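Local coordinates for protein aminomethyltransferase (Bartonella henselae, PDB 3GIR) that belongs to the aminomethyltransferase (glycine cleavage T-protein) family, pairing a folate-binding domain with a C-terminal barrel domain, at residues P37-H42 and G54-L59; T133-A136 and F140-V143; L142-N145 and A151-A154. All coordinates share one frame; numbering follows the deposited sequence.

Contact 1 (P37-H42 and G54-L59)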
ATOM      1  N   PRO A  37      -8.780 -15.187   9.211  1.00 19.48           N
ATOM      2  CA  PRO A  37      -8.893 -16.666   9.052  1.00 19.50           C
ATOM      3  C   PRO A  37      -7.794 -17.505   9.639  1.00 19.61           C
ATOM      4  O   PRO A  37      -8.057 -18.572  10.219  1.00 19.15           O
ATOM      5  CB  PRO A  37      -8.929 -16.796   7.514  1.00 19.13           C
ATOM      6  CG  PRO A  37      -9.555 -15.551   7.025  1.00 19.44           C
ATOM      7  CD  PRO A  37      -8.991 -14.477   7.949  1.00 18.10           C
ATOM      8  N   LEU A  38      -6.533 -17.066   9.544  1.00 17.11           N
ATOM      9  CA  LEU A  38      -5.381 -17.771  10.090  1.00 17.40           C
ATOM     10  C   LEU A  38      -4.970 -17.330  11.524  1.00 16.52           C
ATOM     11  O   LEU A  38      -3.851 -17.568  11.940  1.00 17.33           O
ATOM     12  CB  LEU A  38      -4.217 -17.597   9.149  1.00 18.40           C
ATOM     13  CG  LEU A  38      -4.442 -18.114   7.728  1.00 17.75           C
ATOM     14  CD1 LEU A  38      -3.161 -17.881   6.909  1.00 20.18           C
ATOM     15  CD2 LEU A  38      -4.868 -19.626   7.721  1.00 19.81           C
ATOM     16  N   TYR A  39      -5.924 -16.732  12.260  1.00 17.97           N
ATOM     17  CA  TYR A  39      -5.659 -16.262  13.624  1.00 18.06           C
ATOM     18  C   TYR A  39      -4.944 -17.300  14.462  1.00 18.33           C
ATOM     19  O   TYR A  39      -3.958 -16.993  15.137  1.00 18.17           O
ATOM     20  CB  TYR A  39      -6.948 -15.852  14.330  1.00 19.08           C
ATOM     21  CG  TYR A  39      -6.748 -15.564  15.805  1.00 22.80           C
ATOM     22  CD1 TYR A  39      -6.243 -14.352  16.210  1.00 25.28           C
ATOM     23  CD2 TYR A  39      -6.990 -16.542  16.762  1.00 27.78           C
ATOM     24  CE1 TYR A  39      -6.051 -14.032  17.565  1.00 29.42           C
ATOM     25  CE2 TYR A  39      -6.762 -16.258  18.150  1.00 32.60           C
ATOM     26  CZ  TYR A  39      -6.298 -14.986  18.508  1.00 33.12           C
ATOM     27  OH  TYR A  39      -6.062 -14.666  19.805  1.00 35.36           O
ATOM     28  N   GLU A  40      -5.402 -18.575  14.392  1.00 19.70           N
ATOM     29  CA  GLU A  40      -4.743 -19.589  15.223  1.00 22.04           C
ATOM     30  C   GLU A  40      -3.246 -19.815  14.936  1.00 20.69           C
ATOM     31  O   GLU A  40      -2.448 -20.106  15.854  1.00 20.03           O
ATOM     32  CB  GLU A  40      -5.489 -20.939  15.099  1.00 23.64           C
ATOM     33  CG  GLU A  40      -6.804 -20.943  15.803  1.00 31.88           C
ATOM     34  CD  GLU A  40      -7.563 -22.293  15.585  1.00 41.86           C
ATOM     35  OE1 GLU A  40      -6.896 -23.329  15.266  1.00 46.44           O
ATOM     36  OE2 GLU A  40      -8.814 -22.311  15.713  1.00 49.00           O
ATOM     37  N   LEU A  41      -2.811 -19.686  13.664  1.00 17.99           N
ATOM     38  CA  LEU A  41      -1.416 -19.736  13.333  1.00 17.36           C
ATOM     39  C   LEU A  41      -0.640 -18.611  14.012  1.00 15.58           C
ATOM     40  O   LEU A  41       0.513 -18.821  14.449  1.00 18.02           O
ATOM     41  CB  LEU A  41      -1.132 -19.693  11.806  1.00 18.14           C
ATOM     42  CG  LEU A  41      -1.572 -20.841  10.927  1.00 17.24           C
ATOM     43  CD1 LEU A  41      -1.056 -20.682   9.467  1.00 19.09           C
ATOM     44  CD2 LEU A  41      -1.070 -22.167  11.584  1.00 20.27           C
ATOM     45  N   HIS A  42      -1.241 -17.445  14.048  1.00 16.47           N
ATOM     46  CA  HIS A  42      -0.589 -16.302  14.668  1.00 17.53           C
ATOM     47  C   HIS A  42      -0.488 -16.515  16.170  1.00 17.23           C
ATOM     48  O   HIS A  42       0.579 -16.218  16.742  1.00 17.35           O
ATOM     49  CB  HIS A  42      -1.276 -14.980  14.305  1.00 18.00           C
ATOM     50  CG  HIS A  42      -1.313 -14.770  12.839  1.00 16.73           C
ATOM     51  ND1 HIS A  42      -0.155 -14.695  12.096  1.00 15.20           N
ATOM     52  CD2 HIS A  42      -2.347 -14.695  11.961  1.00 17.24           C
ATOM     53  CE1 HIS A  42      -0.472 -14.522  10.822  1.00 16.64           C
ATOM     54  NE2 HIS A  42      -1.791 -14.573  10.696  1.00 16.68           N
ATOM     55  N   GLY A  54     -10.048  -2.000  11.948  1.00 20.70           N
ATOM     56  CA  GLY A  54     -11.145  -2.833  12.386  1.00 21.36           C
ATOM     57  C   GLY A  54     -10.922  -4.324  12.555  1.00 21.12           C
ATOM     58  O   GLY A  54     -11.866  -5.065  12.868  1.00 23.24           O
ATOM     59  N   TRP A  55      -9.652  -4.741  12.367  1.00 18.82           N
ATOM     60  CA  TRP A  55      -9.217  -6.088  12.522  1.00 18.10           C
ATOM     61  C   TRP A  55      -8.270  -6.270  13.689  1.00 17.28           C
ATOM     62  O   TRP A  55      -7.541  -5.369  14.011  1.00 19.03           O
ATOM     63  CB  TRP A  55      -8.406  -6.547  11.279  1.00 18.37           C
ATOM     64  CG  TRP A  55      -9.285  -6.644  10.019  1.00 17.48           C
ATOM     65  CD1 TRP A  55      -9.724  -5.636   9.291  1.00 17.83           C
ATOM     66  CD2 TRP A  55      -9.746  -7.847   9.396  1.00 18.47           C
ATOM     67  NE1 TRP A  55     -10.469  -6.111   8.203  1.00 19.64           N
ATOM     68  CE2 TRP A  55     -10.504  -7.468   8.268  1.00 19.14           C
ATOM     69  CE3 TRP A  55      -9.587  -9.192   9.676  1.00 18.24           C
ATOM     70  CZ2 TRP A  55     -11.064  -8.419   7.375  1.00 19.69           C
ATOM     71  CZ3 TRP A  55     -10.150 -10.141   8.813  1.00 23.09           C
ATOM     72  CH2 TRP A  55     -10.888  -9.732   7.689  1.00 22.44           C
ATOM     73  N   ARG A  56      -8.296  -7.449  14.279  1.00 17.26           N
ATOM     74  CA  ARG A  56      -7.304  -7.868  15.280  1.00 17.22           C
ATOM     75  C   ARG A  56      -6.088  -8.463  14.496  1.00 17.04           C
ATOM     76  O   ARG A  56      -6.148  -9.582  13.936  1.00 19.10           O
ATOM     77  CB  ARG A  56      -7.852  -8.839  16.323  1.00 18.64           C
ATOM     78  CG  ARG A  56      -6.751  -9.359  17.284  1.00 19.30           C
ATOM     79  CD  ARG A  56      -7.252 -10.145  18.488  1.00 22.91           C
ATOM     80  NE  ARG A  56      -7.983  -9.289  19.363  1.00 21.60           N
ATOM     81  CZ  ARG A  56      -9.302  -9.137  19.409  1.00 27.92           C
ATOM     82  NH1 ARG A  56     -10.109  -9.858  18.626  1.00 25.58           N
ATOM     83  NH2 ARG A  56      -9.827  -8.259  20.266  1.00 29.00           N
ATOM     84  N   MET A  57      -5.003  -7.731  14.505  1.00 16.49           N
ATOM     85  CA  MET A  57      -3.832  -8.082  13.650  1.00 15.99           C
ATOM     86  C   MET A  57      -2.608  -8.399  14.478  1.00 15.61           C
ATOM     87  O   MET A  57      -2.436  -7.784  15.552  1.00 16.19           O
ATOM     88  CB  MET A  57      -3.504  -6.944  12.685  1.00 15.84           C
ATOM     89  CG  MET A  57      -4.588  -6.585  11.704  1.00 16.96           C
ATOM     90  SD  MET A  57      -4.964  -7.917  10.563  1.00 18.84           S
ATOM     91  CE  MET A  57      -3.519  -7.822   9.443  1.00 17.00           C
ATOM     92  N   PRO A  58      -1.727  -9.249  13.985  1.00 15.38           N
ATOM     93  CA  PRO A  58      -0.476  -9.477  14.691  1.00 16.04           C
ATOM     94  C   PRO A  58       0.433  -8.280  14.478  1.00 17.25           C
ATOM     95  O   PRO A  58       0.877  -7.991  13.349  1.00 17.82           O
ATOM     96  CB  PRO A  58       0.039 -10.802  14.051  1.00 15.13           C
ATOM     97  CG  PRO A  58      -0.654 -10.882  12.699  1.00 18.98           C
ATOM     98  CD  PRO A  58      -1.896 -10.148  12.826  1.00 16.38           C
ATOM     99  N   LEU A  59       0.715  -7.537  15.550  1.00 16.50           N
ATOM    100  CA  LEU A  59       1.634  -6.374  15.440  1.00 16.49           C
ATOM    101  C   LEU A  59       3.101  -6.768  15.427  1.00 16.60           C
ATOM    102  O   LEU A  59       3.922  -6.131  14.757  1.00 17.53           O
ATOM    103  CB  LEU A  59       1.422  -5.397  16.617  1.00 15.96           C
ATOM    104  CG  LEU A  59      -0.020  -4.908  16.755  1.00 19.26           C
ATOM    105  CD1 LEU A  59      -0.104  -3.836  17.903  1.00 21.61           C
ATOM    106  CD2 LEU A  59      -0.665  -4.363  15.439  1.00 18.78           C
TER
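CG of Pro58 sits over one face of the His42 imidazole, 3.8 Å above the ring plane and over the ring centre, and the line from CG to the centroid runs 13° off the ring normal. This is a CH-pi contact made by one carbon, CG of Pro58 being 3.9 Å from ND1 of His42 and equally far from CG of that ring. The imidazole reaches the strand because His42 keeps CG anti to its carbonyl carbon (chi1 -58°), which swings the ring off the helix toward residues 54-59. Its polar end looks elsewhere, with NE2 of His42 hydrogen-bonded to Asp80, a bond that should fix the rotation of the ring while Pro58 presses on its face. Trp245 also meets this imidazole.

One helical turn earlier, Tyr39 meets Arg56 more loosely. CE1 of Tyr39 comes within 4.2 Å of CD of Arg56, an oblique touch on the aliphatic part of the arginine. The Tyr39 ring and the Arg56 guanidinium stand nearly perpendicular, their planes 83° apart, so no flat stacking occurs between them. Phe49, on the adjacent strand 48-52, touches Tyr39, His42 and Arg56.

No hydrogen bond crosses between residues 37-42 and 54-59, which meet through side chains. The result is a short helix, with Leu38 at its N-cap position, laid beside the central strand of a small three-stranded mixed sheet in the N-terminal part of the folate-binding domain.

Contact 2 (T133-A136 and F140-V143)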
ATOM      1  N   THR A 133      -5.488  -5.178 -11.678  1.00 16.36           N
ATOM      2  CA  THR A 133      -4.802  -6.174 -12.545  1.00 17.17           C
ATOM      3  C   THR A 133      -5.771  -6.708 -13.531  1.00 18.40           C
ATOM      4  O   THR A 133      -6.906  -6.988 -13.173  1.00 18.88           O
ATOM      5  CB  THR A 133      -4.275  -7.348 -11.683  1.00 17.36           C
ATOM      6  OG1 THR A 133      -3.385  -6.806 -10.695  1.00 18.91           O
ATOM      7  CG2 THR A 133      -3.465  -8.332 -12.551  1.00 18.92           C
ATOM      8  N   ARG A 134      -5.389  -6.727 -14.801  1.00 17.76           N
ATOM      9  CA  ARG A 134      -6.216  -7.347 -15.824  1.00 19.49           C
ATOM     10  C   ARG A 134      -5.912  -8.820 -15.891  1.00 19.22           C
ATOM     11  O   ARG A 134      -4.723  -9.207 -15.946  1.00 19.32           O
ATOM     12  CB  ARG A 134      -5.973  -6.699 -17.165  1.00 20.60           C
ATOM     13  CG  ARG A 134      -6.925  -7.167 -18.224  1.00 20.90           C
ATOM     14  CD  ARG A 134      -6.797  -6.358 -19.457  1.00 22.15           C
ATOM     15  NE  ARG A 134      -8.012  -6.505 -20.281  1.00 20.64           N
ATOM     16  CZ  ARG A 134      -8.207  -5.729 -21.358  1.00 24.77           C
ATOM     17  NH1 ARG A 134      -7.279  -4.869 -21.737  1.00 24.85           N
ATOM     18  NH2 ARG A 134      -9.327  -5.858 -22.063  1.00 27.93           N
ATOM     19  N   LEU A 135      -6.956  -9.616 -15.827  1.00 19.53           N
ATOM     20  CA  LEU A 135      -6.828 -11.089 -15.815  1.00 21.69           C
ATOM     21  C   LEU A 135      -7.255 -11.743 -17.123  1.00 22.84           C
ATOM     22  O   LEU A 135      -6.725 -12.804 -17.461  1.00 24.64           O
ATOM     23  CB  LEU A 135      -7.602 -11.683 -14.660  1.00 21.85           C
ATOM     24  CG  LEU A 135      -6.972 -11.413 -13.274  1.00 24.39           C
ATOM     25  CD1 LEU A 135      -7.939 -11.982 -12.209  1.00 28.95           C
ATOM     26  CD2 LEU A 135      -5.538 -11.979 -13.247  1.00 26.64           C
ATOM     27  N   ALA A 136      -8.108 -11.042 -17.869  1.00 23.26           N
ATOM     28  CA  ALA A 136      -8.651 -11.555 -19.142  1.00 24.90           C
ATOM     29  C   ALA A 136      -9.235 -10.364 -19.903  1.00 24.59           C
ATOM     30  O   ALA A 136      -9.228  -9.230 -19.435  1.00 24.43           O
ATOM     31  CB  ALA A 136      -9.698 -12.633 -18.911  1.00 24.86           C
ATOM     32  N   PHE A 140     -11.097  -8.416 -14.386  1.00 17.65           N
ATOM     33  CA  PHE A 140     -10.049  -7.651 -13.670  1.00 17.66           C
ATOM     34  C   PHE A 140     -10.156  -7.911 -12.178  1.00 17.63           C
ATOM     35  O   PHE A 140     -11.169  -8.370 -11.695  1.00 17.61           O
ATOM     36  CB  PHE A 140     -10.253  -6.130 -13.875  1.00 17.50           C
ATOM     37  CG  PHE A 140     -10.067  -5.640 -15.305  1.00 19.47           C
ATOM     38  CD1 PHE A 140      -8.978  -4.901 -15.655  1.00 20.10           C
ATOM     39  CD2 PHE A 140     -11.094  -5.866 -16.248  1.00 20.99           C
ATOM     40  CE1 PHE A 140      -8.848  -4.419 -16.924  1.00 22.64           C
ATOM     41  CE2 PHE A 140     -10.965  -5.418 -17.536  1.00 23.35           C
ATOM     42  CZ  PHE A 140      -9.854  -4.685 -17.879  1.00 20.77           C
ATOM     43  N   MET A 141      -9.101  -7.605 -11.456  1.00 17.28           N
ATOM     44  CA  MET A 141      -9.074  -7.753  -9.998  1.00 18.03           C
ATOM     45  C   MET A 141      -8.601  -6.394  -9.455  1.00 17.49           C
ATOM     46  O   MET A 141      -7.728  -5.726 -10.006  1.00 16.92           O
ATOM     47  CB  MET A 141      -8.060  -8.836  -9.524  1.00 18.53           C
ATOM     48  CG  MET A 141      -8.128  -9.196  -8.102  1.00 21.73           C
ATOM     49  SD  MET A 141      -9.659 -10.143  -7.771  1.00 26.30           S
ATOM     50  CE  MET A 141      -9.245 -11.775  -8.498  1.00 29.34           C
ATOM     51  N   LEU A 142      -9.242  -5.992  -8.376  1.00 15.80           N
ATOM     52  CA  LEU A 142      -8.816  -4.845  -7.561  1.00 16.99           C
ATOM     53  C   LEU A 142      -8.447  -5.358  -6.181  1.00 17.38           C
ATOM     54  O   LEU A 142      -9.138  -6.227  -5.592  1.00 18.71           O
ATOM     55  CB  LEU A 142      -9.959  -3.814  -7.416  1.00 19.37           C
ATOM     56  CG  LEU A 142     -10.261  -2.952  -8.629  1.00 21.91           C
ATOM     57  CD1 LEU A 142     -11.694  -2.274  -8.605  1.00 23.84           C
ATOM     58  CD2 LEU A 142      -9.159  -1.902  -8.798  1.00 25.02           C
ATOM     59  N   VAL A 143      -7.392  -4.797  -5.606  1.00 17.05           N
ATOM     60  CA  VAL A 143      -7.110  -5.026  -4.174  1.00 18.19           C
ATOM     61  C   VAL A 143      -7.270  -3.721  -3.420  1.00 19.23           C
ATOM     62  O   VAL A 143      -6.587  -2.748  -3.762  1.00 19.87           O
ATOM     63  CB  VAL A 143      -5.675  -5.606  -4.021  1.00 18.66           C
ATOM     64  CG1 VAL A 143      -5.373  -5.875  -2.528  1.00 20.08           C
ATOM     65  CG2 VAL A 143      -5.493  -6.966  -4.764  1.00 19.53           C
TER
HETATM   66  O   HOH W   1      -4.757  -6.291  -8.322  1.00 19.74           O
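Strands 126-136 and 139-144 form a beta hairpin inside the five-stranded antiparallel sheet of the folate-binding domain, and Thr133 and Met141 face each other near its turn. They are a hydrogen-bonded pair: N of Thr133 gives to O of Met141 at 2.8 Å, and N of Met141 returns a bond to O of Thr133 at 2.9 Å. Arg134 and Phe140 follow as the non-hydrogen-bonded pair, where CA of Phe140 makes a CA-H...O contact with O of Thr133.

CE of Met141, on the face it shares with Thr133, comes 3.9 Å from CD1 of Leu135, and Phe209 of another sheet packs against all three residues. OG1 of Thr133 bonds to Ser114 and to a water at 2.8 Å; that water reaches O of Met141 only weakly.

On the other face, Arg134 runs extended across the Phe140 ring. The aliphatic chain passes over the aromatic face because chi1 of Arg134, -172°, turns CG away from the backbone N, and CG lies 4.0 Å from the ring centroid in a CH-pi contact. The guanidinium is tilted 19° from the ring plane, with CZ of Phe140 beneath its face. Backbone carbonyls hold the guanidinium: those of Leu109 and Ala107 take NH1, and that of Glu137 takes NH2. NE of Arg134 completes the set, donating to O of Ala136 at 3.1 Å from above that carbonyl's plane.

Contact 3 (L142-N145 and A151-A154)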
ATOM      1  N   LEU A 142      -9.242  -5.992  -8.376  1.00 15.80           N
ATOM      2  CA  LEU A 142      -8.816  -4.845  -7.561  1.00 16.99           C
ATOM      3  C   LEU A 142      -8.447  -5.358  -6.181  1.00 17.38           C
ATOM      4  O   LEU A 142      -9.138  -6.227  -5.592  1.00 18.71           O
ATOM      5  CB  LEU A 142      -9.959  -3.814  -7.416  1.00 19.37           C
ATOM      6  CG  LEU A 142     -10.261  -2.952  -8.629  1.00 21.91           C
ATOM      7  CD1 LEU A 142     -11.694  -2.274  -8.605  1.00 23.84           C
ATOM      8  CD2 LEU A 142      -9.159  -1.902  -8.798  1.00 25.02           C
ATOM      9  N   VAL A 143      -7.392  -4.797  -5.606  1.00 17.05           N
ATOM     10  CA  VAL A 143      -7.110  -5.026  -4.174  1.00 18.19           C
ATOM     11  C   VAL A 143      -7.270  -3.721  -3.420  1.00 19.23           C
ATOM     12  O   VAL A 143      -6.587  -2.748  -3.762  1.00 19.87           O
ATOM     13  CB  VAL A 143      -5.675  -5.606  -4.021  1.00 18.66           C
ATOM     14  CG1 VAL A 143      -5.373  -5.875  -2.528  1.00 20.08           C
ATOM     15  CG2 VAL A 143      -5.493  -6.966  -4.764  1.00 19.53           C
ATOM     16  N   ALA A 144      -8.148  -3.747  -2.412  1.00 18.70           N
ATOM     17  CA  ALA A 144      -8.591  -2.585  -1.619  1.00 19.09           C
ATOM     18  C   ALA A 144      -8.000  -2.660  -0.245  1.00 18.95           C
ATOM     19  O   ALA A 144      -7.823  -3.756   0.307  1.00 19.00           O
ATOM     20  CB  ALA A 144     -10.116  -2.580  -1.498  1.00 19.68           C
ATOM     21  N   ASN A 145      -7.761  -1.508   0.364  1.00 18.24           N
ATOM     22  CA  ASN A 145      -7.305  -1.519   1.747  1.00 18.62           C
ATOM     23  C   ASN A 145      -8.328  -1.951   2.741  1.00 17.58           C
ATOM     24  O   ASN A 145      -9.520  -1.679   2.576  1.00 18.32           O
ATOM     25  CB  ASN A 145      -6.862  -0.074   2.089  1.00 18.16           C
ATOM     26  CG  ASN A 145      -5.560   0.268   1.529  1.00 23.00           C
ATOM     27  OD1 ASN A 145      -5.456   1.120   0.564  1.00 28.09           O
ATOM     28  ND2 ASN A 145      -4.517  -0.384   2.046  1.00 22.77           N
ATOM     29  N   ALA A 151     -16.654   0.495   2.017  1.00 20.13           N
ATOM     30  CA  ALA A 151     -16.945   1.763   1.274  1.00 21.06           C
ATOM     31  C   ALA A 151     -16.525   1.727  -0.170  1.00 20.91           C
ATOM     32  O   ALA A 151     -17.265   2.214  -1.022  1.00 20.89           O
ATOM     33  CB  ALA A 151     -16.238   2.962   1.921  1.00 21.69           C
ATOM     34  N   ASP A 152     -15.357   1.158  -0.474  1.00 21.99           N
ATOM     35  CA  ASP A 152     -14.888   1.040  -1.864  1.00 20.38           C
ATOM     36  C   ASP A 152     -15.883   0.185  -2.635  1.00 20.50           C
ATOM     37  O   ASP A 152     -16.262   0.556  -3.732  1.00 18.87           O
ATOM     38  CB  ASP A 152     -13.530   0.353  -2.017  1.00 20.31           C
ATOM     39  CG  ASP A 152     -12.379   1.131  -1.484  1.00 22.99           C
ATOM     40  OD1 ASP A 152     -12.502   2.316  -1.117  1.00 21.88           O
ATOM     41  OD2 ASP A 152     -11.264   0.484  -1.423  1.00 22.48           O
ATOM     42  N   PHE A 153     -16.270  -0.974  -2.112  1.00 19.81           N
ATOM     43  CA  PHE A 153     -17.219  -1.839  -2.786  1.00 19.14           C
ATOM     44  C   PHE A 153     -18.547  -1.105  -3.047  1.00 20.50           C
ATOM     45  O   PHE A 153     -19.048  -1.115  -4.171  1.00 20.40           O
ATOM     46  CB  PHE A 153     -17.474  -3.112  -2.019  1.00 19.80           C
ATOM     47  CG  PHE A 153     -18.451  -4.047  -2.730  1.00 21.56           C
ATOM     48  CD1 PHE A 153     -18.017  -4.855  -3.781  1.00 21.69           C
ATOM     49  CD2 PHE A 153     -19.756  -4.062  -2.365  1.00 25.51           C
ATOM     50  CE1 PHE A 153     -18.931  -5.692  -4.417  1.00 22.77           C
ATOM     51  CE2 PHE A 153     -20.660  -4.887  -3.024  1.00 29.63           C
ATOM     52  CZ  PHE A 153     -20.224  -5.681  -4.013  1.00 24.21           C
ATOM     53  N   ALA A 154     -19.053  -0.386  -2.054  1.00 19.48           N
ATOM     54  CA  ALA A 154     -20.337   0.314  -2.243  1.00 20.31           C
ATOM     55  C   ALA A 154     -20.238   1.382  -3.341  1.00 19.56           C
ATOM     56  O   ALA A 154     -21.135   1.504  -4.177  1.00 19.05           O
ATOM     57  CB  ALA A 154     -20.800   0.877  -0.937  1.00 20.11           C
TER
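Van der Waals contact comes first here, and it is narrow: the methyl of Ala144 meets one carboxylate oxygen of Asp152, with CB of Ala144 3.3 Å from OD2 of Asp152. Both CB atoms project toward the opposing segment across the gap between strand 139-144 and helix 149-159. Asp152 has CG anti to its carbonyl carbon (chi1 -68°), which carries the carboxylate out from the helix to the strand. Leu130 of strand 126-136 packs against both Ala144 and Asp152.

Of polar bonds between the two segments there are none. N of Asn145 stands 4.4 Å from OD2 of Asp152, and its hydrogen bond goes to Asp128 instead. OD2 of Asp128 also lies close to OD2 of Asp152. Two carboxylates thus come together beside the end of strand 139-144.

No donor of residues 142-145 bonds to OD2 of Asp152, and what that oxygen meets on the strand is a methyl group. With two acidic side chains so close, the carboxylates probably depend on donors such as the backbone N of Asn145, bonded to OD2 of Asp128.

Overall arrangement
All three contacts fall within the folate-binding domain and come in numerical order along the chain. Contact 1 closes well before contact 2 opens; their centres are 26 Å apart, and their nearest atoms about 12 Å. It belongs to the small three-stranded sheet, the other two to the five-stranded antiparallel sheet. Contacts 2 and 3 share Leu142 and Val143 on strand 139-144, with centres 13 Å apart: the strand first pairs with 126-136, then its end meets helix 149-159. Contact 3 is also nearer to contact 1, at 20 Å between centres. One strand thus links hairpin and helix, while contact 1 builds a separate part of the same domain.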